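PDB 2CNV: phosphoribosylaminoimidazole-succinocarboxamide synthase from Saccharomyces cerevisiae, which catalyses the ATP-dependent joining of 4-carboxy-5-aminoimidazole ribotide with L-aspartate to give SAICAR, a step of de novo purine biosynthesis. Local coordinates for residues G210-D215 / R242-A247; V119-Y124 / L194-Y199. One frame throughout, in Å; residues are numbered along the deposited sequence.

Contact 1: G210-D215 / R242-A247; sequences GIIIAD and RFWNGA. With SSS (N-{[5-amino-1-(5-O-phosphono-beta-D-arabinofuranosyl)-1H-imidazol-4-yl]carbonyl}-L-aspartic acid), chain D.
D215 and R242 meet in a salt bridge that is also one wall of the site of SSS, a close relative of the product SAICAR: R242 NH1 reaches D215 OD2 at 2.9 Å, in the plane of the guanidinium and on the syn side of the carboxylate. The two planes stand 72° apart, and only NH1 takes part in the bridge; D215 OD1 accepts a hydrogen bond from the sugar hydroxyl O2' of SSS and weak ones from O3' and R242 N. R242, extended from CG to NE, carries its NH1 and NH2 to phosphate oxygens O3A and O1A of SSS; the carboxylate probably helps to hold the guanidinium at this angle. Away from the ligand the strands pair antiparallel. I212 and W244 exchange two backbone bonds, N to O each way, both 2.8 Å, and A214 N donates to R242 O at 2.9 Å. The methyl of A214 sits over the six-membered ring of W244, a CH-pi contact with CB 3.4 Å from the centroid and 9° off the normal. F243 takes I211 CG2 over one ring face, while I213 CG1 comes to its CE1 at 3.7 Å. At the far end G246 N donates to G210 O at 2.9 Å, where a side chain on G246 would clash; G210 itself closes a Schellman motif after helix 185-208. The two segments are the open ends of the hairpin formed by strands 211-223 and 228-245, with L299 of helix 282-300 packed against I211 and F243.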
loop_
_atom_site.group_PDB
_atom_site.type_symbol
_atom_site.label_atom_id
_atom_site.label_comp_id
_atom_site.label_asym_id
_atom_site.label_seq_id
_atom_site.Cartn_x
_atom_site.Cartn_y
_atom_site.Cartn_z
ATOM N N GLY A 210 -2.142 -18.462 0.852
ATOM C CA GLY A 210 -3.234 -18.441 1.835
ATOM C C GLY A 210 -3.857 -17.084 2.119
ATOM O O GLY A 210 -4.714 -16.964 3.007
ATOM N N ILE A 211 -3.444 -16.064 1.367
ATOM C CA ILE A 211 -3.995 -14.714 1.541
ATOM C C ILE A 211 -4.697 -14.259 0.261
ATOM O O ILE A 211 -4.123 -14.311 -0.833
ATOM C CB ILE A 211 -2.904 -13.690 1.985
ATOM C CG1 ILE A 211 -2.397 -14.015 3.398
ATOM C CG2 ILE A 211 -3.433 -12.241 1.941
ATOM C CD1 ILE A 211 -1.126 -13.275 3.789
ATOM N N ILE A 212 -5.947 -13.829 0.397
ATOM C CA ILE A 212 -6.653 -13.226 -0.721
ATOM C C ILE A 212 -6.428 -11.713 -0.685
ATOM O O ILE A 212 -6.785 -11.059 0.284
ATOM C CB ILE A 212 -8.165 -13.557 -0.717
ATOM C CG1 ILE A 212 -8.373 -15.074 -0.885
ATOM C CG2 ILE A 212 -8.878 -12.768 -1.830
ATOM C CD1 ILE A 212 -9.825 -15.521 -0.887
ATOM N N ILE A 213 -5.795 -11.181 -1.729
ATOM C CA ILE A 213 -5.707 -9.734 -1.914
ATOM C C ILE A 213 -6.926 -9.297 -2.740
ATOM O O ILE A 213 -6.958 -9.441 -3.970
ATOM C CB ILE A 213 -4.365 -9.330 -2.569
ATOM C CG1 ILE A 213 -3.200 -9.924 -1.758
ATOM C CG2 ILE A 213 -4.247 -7.790 -2.720
ATOM C CD1 ILE A 213 -1.797 -9.594 -2.294
ATOM N N ALA A 214 -7.932 -8.780 -2.039
ATOM C CA ALA A 214 -9.243 -8.463 -2.634
ATOM C C ALA A 214 -9.162 -7.325 -3.654
ATOM O O ALA A 214 -9.883 -7.316 -4.661
ATOM C CB ALA A 214 -10.229 -8.105 -1.534
ATOM N N ASP A 215 -8.291 -6.362 -3.363
ATOM C CA ASP A 215 -8.068 -5.208 -4.215
ATOM C C ASP A 215 -6.777 -4.528 -3.768
ATOM O O ASP A 215 -6.211 -4.887 -2.724
ATOM C CB ASP A 215 -9.271 -4.242 -4.173
ATOM C CG ASP A 215 -9.648 -3.829 -2.756
ATOM O OD1 ASP A 215 -8.736 -3.559 -1.951
ATOM O OD2 ASP A 215 -10.854 -3.757 -2.449
ATOM N N ARG A 242 -6.547 -4.657 0.411
ATOM C CA ARG A 242 -7.354 -5.437 1.341
ATOM C C ARG A 242 -6.887 -6.882 1.391
ATOM O O ARG A 242 -7.028 -7.624 0.417
ATOM C CB ARG A 242 -8.834 -5.389 0.956
ATOM C CG ARG A 242 -9.556 -4.184 1.500
ATOM C CD ARG A 242 -11.054 -4.265 1.221
ATOM N NE ARG A 242 -11.720 -3.071 1.719
ATOM C CZ ARG A 242 -12.029 -2.001 0.990
ATOM N NH1 ARG A 242 -11.755 -1.949 -0.314
ATOM N NH2 ARG A 242 -12.619 -0.968 1.577
ATOM N N PHE A 243 -6.311 -7.264 2.526
ATOM C CA PHE A 243 -5.865 -8.627 2.770
ATOM C C PHE A 243 -6.963 -9.399 3.499
ATOM O O PHE A 243 -7.499 -8.925 4.500
ATOM C CB PHE A 243 -4.578 -8.629 3.619
ATOM C CG PHE A 243 -3.296 -8.378 2.836
ATOM C CD1 PHE A 243 -3.309 -7.736 1.596
ATOM C CD2 PHE A 243 -2.069 -8.758 3.374
ATOM C CE1 PHE A 243 -2.119 -7.502 0.892
ATOM C CE2 PHE A 243 -0.875 -8.529 2.687
ATOM C CZ PHE A 243 -0.897 -7.895 1.441
ATOM N N TRP A 244 -7.289 -10.579 2.983
ATOM C CA TRP A 244 -8.227 -11.498 3.621
ATOM C C TRP A 244 -7.581 -12.864 3.821
ATOM O O TRP A 244 -6.808 -13.323 2.978
ATOM C CB TRP A 244 -9.461 -11.712 2.731
ATOM C CG TRP A 244 -10.348 -10.509 2.522
ATOM C CD1 TRP A 244 -10.458 -9.411 3.324
ATOM C CD2 TRP A 244 -11.283 -10.324 1.455
ATOM N NE1 TRP A 244 -11.389 -8.539 2.814
ATOM C CE2 TRP A 244 -11.915 -9.077 1.667
ATOM C CE3 TRP A 244 -11.643 -11.089 0.333
ATOM C CZ2 TRP A 244 -12.895 -8.573 0.799
ATOM C CZ3 TRP A 244 -12.618 -10.592 -0.532
ATOM C CH2 TRP A 244 -13.233 -9.341 -0.292
ATOM N N ASN A 245 -7.946 -13.520 4.917
ATOM C CA ASN A 245 -7.635 -14.932 5.139
ATOM C C ASN A 245 -8.363 -15.817 4.128
ATOM O O ASN A 245 -9.600 -15.887 4.107
ATOM C CB ASN A 245 -8.007 -15.332 6.576
ATOM C CG ASN A 245 -7.705 -16.804 6.889
ATOM O OD1 ASN A 245 -7.691 -17.661 6.009
ATOM N ND2 ASN A 245 -7.499 -17.094 8.162
ATOM N N GLY A 246 -7.577 -16.508 3.307
ATOM C CA GLY A 246 -8.101 -17.293 2.196
ATOM C C GLY A 246 -8.890 -18.514 2.617
ATOM O O GLY A 246 -9.869 -18.883 1.953
ATOM N N ALA A 247 -8.460 -19.144 3.710
ATOM C CA ALA A 247 -9.115 -20.348 4.237
ATOM C C ALA A 247 -10.513 -20.054 4.776
ATOM O O ALA A 247 -11.400 -20.898 4.690
ATOM C CB ALA A 247 -8.249 -21.006 5.329
HETATM P PA SSS D . -12.515 1.453 -1.206
HETATM O O1A SSS D . -12.650 1.625 0.280
HETATM O O2A SSS D . -12.872 2.692 -1.990
HETATM O O3A SSS D . -13.097 0.178 -1.740
HETATM O "O5'" SSS D . -10.940 1.283 -1.448
HETATM C "C5'" SSS D . -10.341 1.439 -2.732
HETATM C "C4'" SSS D . -8.863 1.093 -2.631
HETATM O "O4'" SSS D . -8.310 1.807 -1.527
HETATM C "C1'" SSS D . -7.326 0.997 -0.882
HETATM N N9 SSS D . -7.190 1.318 0.564
HETATM C C4 SSS D . -8.091 1.727 1.461
HETATM O O6 SSS D . -9.229 3.063 3.855
HETATM N N3 SSS D . -9.426 1.894 1.204
HETATM C C6 SSS D . -8.214 2.383 3.930
HETATM N N6 SSS D . -7.665 2.013 5.090
HETATM C C61 SSS D . -8.224 2.364 6.391
HETATM C C62 SSS D . -7.750 3.708 6.874
HETATM C C63 SSS D . -7.735 1.257 7.325
HETATM C C64 SSS D . -8.878 0.333 7.682
HETATM O O65 SSS D . -7.991 4.030 8.050
HETATM O O66 SSS D . -7.135 4.472 6.097
HETATM O O67 SSS D . -8.899 -0.805 7.163
HETATM O O68 SSS D . -9.761 0.728 8.484
HETATM C C5 SSS D . -7.508 1.942 2.694
HETATM N N7 SSS D . -6.198 1.663 2.519
HETATM C C8 SSS D . -6.020 1.296 1.224
HETATM C "C2'" SSS D . -7.632 -0.459 -1.222
HETATM O "O2'" SSS D . -8.191 -1.244 -0.175
HETATM C "C3'" SSS D . -8.621 -0.386 -2.355
HETATM O "O3'" SSS D . -7.963 -1.041 -3.431
HETATM O O HOH W 1 -5.648 -19.216 4.097
#

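Contact 2: V119-Y124 / L194-Y199. With SSS (N-{[5-amino-1-(5-O-phosphono-beta-D-arabinofuranosyl)-1H-imidazol-4-yl]carbonyl}-L-aspartic acid), chain D.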
loop_
_atom_site.group_PDB
_atom_site.type_symbol
_atom_site.label_atom_id
_atom_site.label_comp_id
_atom_site.label_asym_id
_atom_site.label_seq_id
_atom_site.Cartn_x
_atom_site.Cartn_y
_atom_site.Cartn_z
ATOM N N VAL A 119 -4.508 4.230 -8.947
ATOM C CA VAL A 119 -4.754 3.120 -9.849
ATOM C C VAL A 119 -5.165 1.898 -9.036
ATOM O O VAL A 119 -4.342 1.070 -8.651
ATOM C CB VAL A 119 -3.532 2.836 -10.750
ATOM C CG1 VAL A 119 -3.862 1.758 -11.779
ATOM C CG2 VAL A 119 -3.090 4.123 -11.440
ATOM N N ILE A 120 -6.466 1.814 -8.788
ATOM C CA ILE A 120 -7.056 0.757 -7.991
ATOM C C ILE A 120 -7.488 -0.367 -8.920
ATOM O O ILE A 120 -8.063 -0.126 -9.988
ATOM C CB ILE A 120 -8.273 1.298 -7.185
ATOM C CG1 ILE A 120 -7.795 2.317 -6.139
ATOM C CG2 ILE A 120 -9.080 0.160 -6.547
ATOM C CD1 ILE A 120 -8.896 3.231 -5.610
ATOM N N VAL A 121 -7.175 -1.597 -8.520
ATOM C CA VAL A 121 -7.664 -2.779 -9.214
ATOM C C VAL A 121 -8.399 -3.609 -8.179
ATOM O O VAL A 121 -7.875 -3.826 -7.081
ATOM C CB VAL A 121 -6.524 -3.605 -9.854
ATOM C CG1 VAL A 121 -7.069 -4.879 -10.488
ATOM C CG2 VAL A 121 -5.779 -2.770 -10.901
ATOM N N ARG A 122 -9.601 -4.070 -8.535
ATOM C CA ARG A 122 -10.444 -4.860 -7.635
ATOM C C ARG A 122 -10.653 -6.231 -8.251
ATOM O O ARG A 122 -11.124 -6.328 -9.379
ATOM C CB ARG A 122 -11.806 -4.189 -7.455
ATOM C CG ARG A 122 -11.755 -2.722 -7.010
ATOM C CD ARG A 122 -13.171 -2.185 -6.859
ATOM N NE ARG A 122 -13.166 -0.751 -6.573
ATOM C CZ ARG A 122 -13.225 -0.230 -5.352
ATOM N NH1 ARG A 122 -13.307 -1.017 -4.288
ATOM N NH2 ARG A 122 -13.208 1.085 -5.197
ATOM N N GLY A 123 -10.286 -7.285 -7.530
ATOM C CA GLY A 123 -10.574 -8.648 -7.993
ATOM C C GLY A 123 -11.874 -9.159 -7.414
ATOM O O GLY A 123 -12.461 -10.098 -7.931
ATOM N N TYR A 124 -12.317 -8.526 -6.327
ATOM C CA TYR A 124 -13.482 -8.952 -5.565
ATOM C C TYR A 124 -14.325 -7.725 -5.231
ATOM O O TYR A 124 -13.785 -6.632 -5.037
ATOM C CB TYR A 124 -13.048 -9.648 -4.258
ATOM C CG TYR A 124 -12.218 -10.907 -4.450
ATOM C CD1 TYR A 124 -10.886 -10.839 -4.887
ATOM C CD2 TYR A 124 -12.762 -12.172 -4.197
ATOM C CE1 TYR A 124 -10.129 -11.986 -5.082
ATOM C CE2 TYR A 124 -12.008 -13.330 -4.390
ATOM C CZ TYR A 124 -10.694 -13.228 -4.829
ATOM O OH TYR A 124 -9.935 -14.366 -5.016
ATOM N N LEU A 194 -1.699 -2.635 -17.650
ATOM C CA LEU A 194 -0.575 -3.038 -16.804
ATOM C C LEU A 194 -1.010 -3.364 -15.364
ATOM O O LEU A 194 -0.607 -4.388 -14.811
ATOM C CB LEU A 194 0.523 -1.963 -16.804
ATOM C CG LEU A 194 1.789 -2.179 -15.959
ATOM C CD1 LEU A 194 2.537 -3.466 -16.322
ATOM C CD2 LEU A 194 2.712 -0.975 -16.092
ATOM N N ALA A 195 -1.808 -2.480 -14.764
ATOM C CA ALA A 195 -2.298 -2.670 -13.382
ATOM C C ALA A 195 -3.010 -4.012 -13.175
ATOM O O ALA A 195 -2.724 -4.739 -12.220
ATOM C CB ALA A 195 -3.199 -1.526 -12.987
ATOM N N VAL A 196 -3.937 -4.336 -14.076
ATOM C CA VAL A 196 -4.680 -5.596 -13.988
ATOM C C VAL A 196 -3.732 -6.790 -14.083
ATOM O O VAL A 196 -3.834 -7.734 -13.299
ATOM C CB VAL A 196 -5.811 -5.669 -15.044
ATOM C CG1 VAL A 196 -6.399 -7.084 -15.131
ATOM C CG2 VAL A 196 -6.887 -4.669 -14.707
ATOM N N LYS A 197 -2.796 -6.729 -15.025
ATOM C CA LYS A 197 -1.796 -7.773 -15.176
ATOM C C LYS A 197 -0.972 -7.969 -13.904
ATOM O O LYS A 197 -0.860 -9.089 -13.406
ATOM C CB LYS A 197 -0.887 -7.484 -16.373
ATOM C CG LYS A 197 -0.010 -8.666 -16.752
ATOM C CD LYS A 197 0.506 -8.550 -18.189
ATOM C CE LYS A 197 1.796 -7.775 -18.233
ATOM N NZ LYS A 197 2.923 -8.520 -17.594
ATOM N N LEU A 198 -0.415 -6.883 -13.373
ATOM C CA LEU A 198 0.369 -6.935 -12.139
ATOM C C LEU A 198 -0.435 -7.470 -10.963
ATOM O O LEU A 198 0.037 -8.333 -10.226
ATOM C CB LEU A 198 0.929 -5.548 -11.794
ATOM C CG LEU A 198 1.883 -4.886 -12.788
ATOM C CD1 LEU A 198 2.324 -3.525 -12.247
ATOM C CD2 LEU A 198 3.094 -5.775 -13.127
ATOM N N TYR A 199 -1.654 -6.956 -10.799
ATOM C CA TYR A 199 -2.565 -7.441 -9.757
ATOM C C TYR A 199 -2.861 -8.946 -9.879
ATOM O O TYR A 199 -2.769 -9.684 -8.891
ATOM C CB TYR A 199 -3.885 -6.657 -9.747
ATOM C CG TYR A 199 -4.932 -7.328 -8.865
ATOM C CD1 TYR A 199 -4.957 -7.101 -7.492
ATOM C CD2 TYR A 199 -5.857 -8.232 -9.405
ATOM C CE1 TYR A 199 -5.902 -7.730 -6.674
ATOM C CE2 TYR A 199 -6.800 -8.875 -8.597
ATOM C CZ TYR A 199 -6.811 -8.616 -7.233
ATOM O OH TYR A 199 -7.737 -9.242 -6.431
HETATM P PA SSS D . -12.515 1.453 -1.206
HETATM O O1A SSS D . -12.650 1.625 0.280
HETATM O O2A SSS D . -12.872 2.692 -1.990
HETATM O O3A SSS D . -13.097 0.178 -1.740
HETATM O "O5'" SSS D . -10.940 1.283 -1.448
HETATM C "C5'" SSS D . -10.341 1.439 -2.732
HETATM C "C4'" SSS D . -8.863 1.093 -2.631
HETATM O "O4'" SSS D . -8.310 1.807 -1.527
HETATM C "C1'" SSS D . -7.326 0.997 -0.882
HETATM N N9 SSS D . -7.190 1.318 0.564
HETATM C C4 SSS D . -8.091 1.727 1.461
HETATM O O6 SSS D . -9.229 3.063 3.855
HETATM N N3 SSS D . -9.426 1.894 1.204
HETATM C C6 SSS D . -8.214 2.383 3.930
HETATM N N6 SSS D . -7.665 2.013 5.090
HETATM C C61 SSS D . -8.224 2.364 6.391
HETATM C C62 SSS D . -7.750 3.708 6.874
HETATM C C63 SSS D . -7.735 1.257 7.325
HETATM C C64 SSS D . -8.878 0.333 7.682
HETATM O O65 SSS D . -7.991 4.030 8.050
HETATM O O66 SSS D . -7.135 4.472 6.097
HETATM O O67 SSS D . -8.899 -0.805 7.163
HETATM O O68 SSS D . -9.761 0.728 8.484
HETATM C C5 SSS D . -7.508 1.942 2.694
HETATM N N7 SSS D . -6.198 1.663 2.519
HETATM C C8 SSS D . -6.020 1.296 1.224
HETATM C "C2'" SSS D . -7.632 -0.459 -1.222
HETATM O "O2'" SSS D . -8.191 -1.244 -0.175
HETATM C "C3'" SSS D . -8.621 -0.386 -2.355
HETATM O "O3'" SSS D . -7.963 -1.041 -3.431
#
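Helix 185-208 packs here on strand 113-122, one of the central strands of the mixed sheet that carries the SSS site of this SAICAR synthetase; the short axes pass 8.6 Å apart at 50°. V121 is the strand residue with the most contact. Its two methyls part company: CG2 drops onto the methyl of A195, 3.5 Å from CB, whereas CG1, anti to the backbone N, reaches Y199 CG at 3.6 Å. V119 CG1 meets the same A195 CB at 3.6 Å, and the small alanine is consistent with the helix lying close here. Y199 runs from the helix toward the end of the strand, its CG anti to the backbone N (chi1 169°), which brings the ring past V121 to the corner at G123. Its hydroxyl is hydrogen-bonded to I213 O of the neighbouring strand, so this buried polar atom has a mate. A phenylalanine in place of Y199 would probably leave the carbonyl of I213 without its hydroxyl donor. On the other face of the strand, I120 lies against the sugar of SSS and R122 NH1 donates to phosphate oxygen O3A at 2.8 Å, nearly straight at 169°. R122 is held elsewhere too, NE by T160 OG1 and NH2 by H140 NE2. At the corner the fit leaves no place for a side chain on G123, whose CA is 3.3 Å from Y199 OH, the same oxygen that lies in plane at the edge of the Y124 ring.

Overall arrangement
Contact 2 is the more deeply buried of the two, whereas contact 1 is only partly so and runs out to the surface at A247. Both belong to the mixed sheet: contact 1 pairs two of its strands through backbone bonds, and contact 2 sets a helix on it through methyls and a ring. They meet directly, since strands 211-223 and 113-122 are neighbours: besides the Y199 hydroxyl, G123 N lies 2.9 Å from A214 O, a probable hydrogen bond. The ligand draws on both contacts as well, with R122 and R242 sharing the phosphate oxygen O3A. Along the chain, helix 185-208 leads straight into strand 211-223.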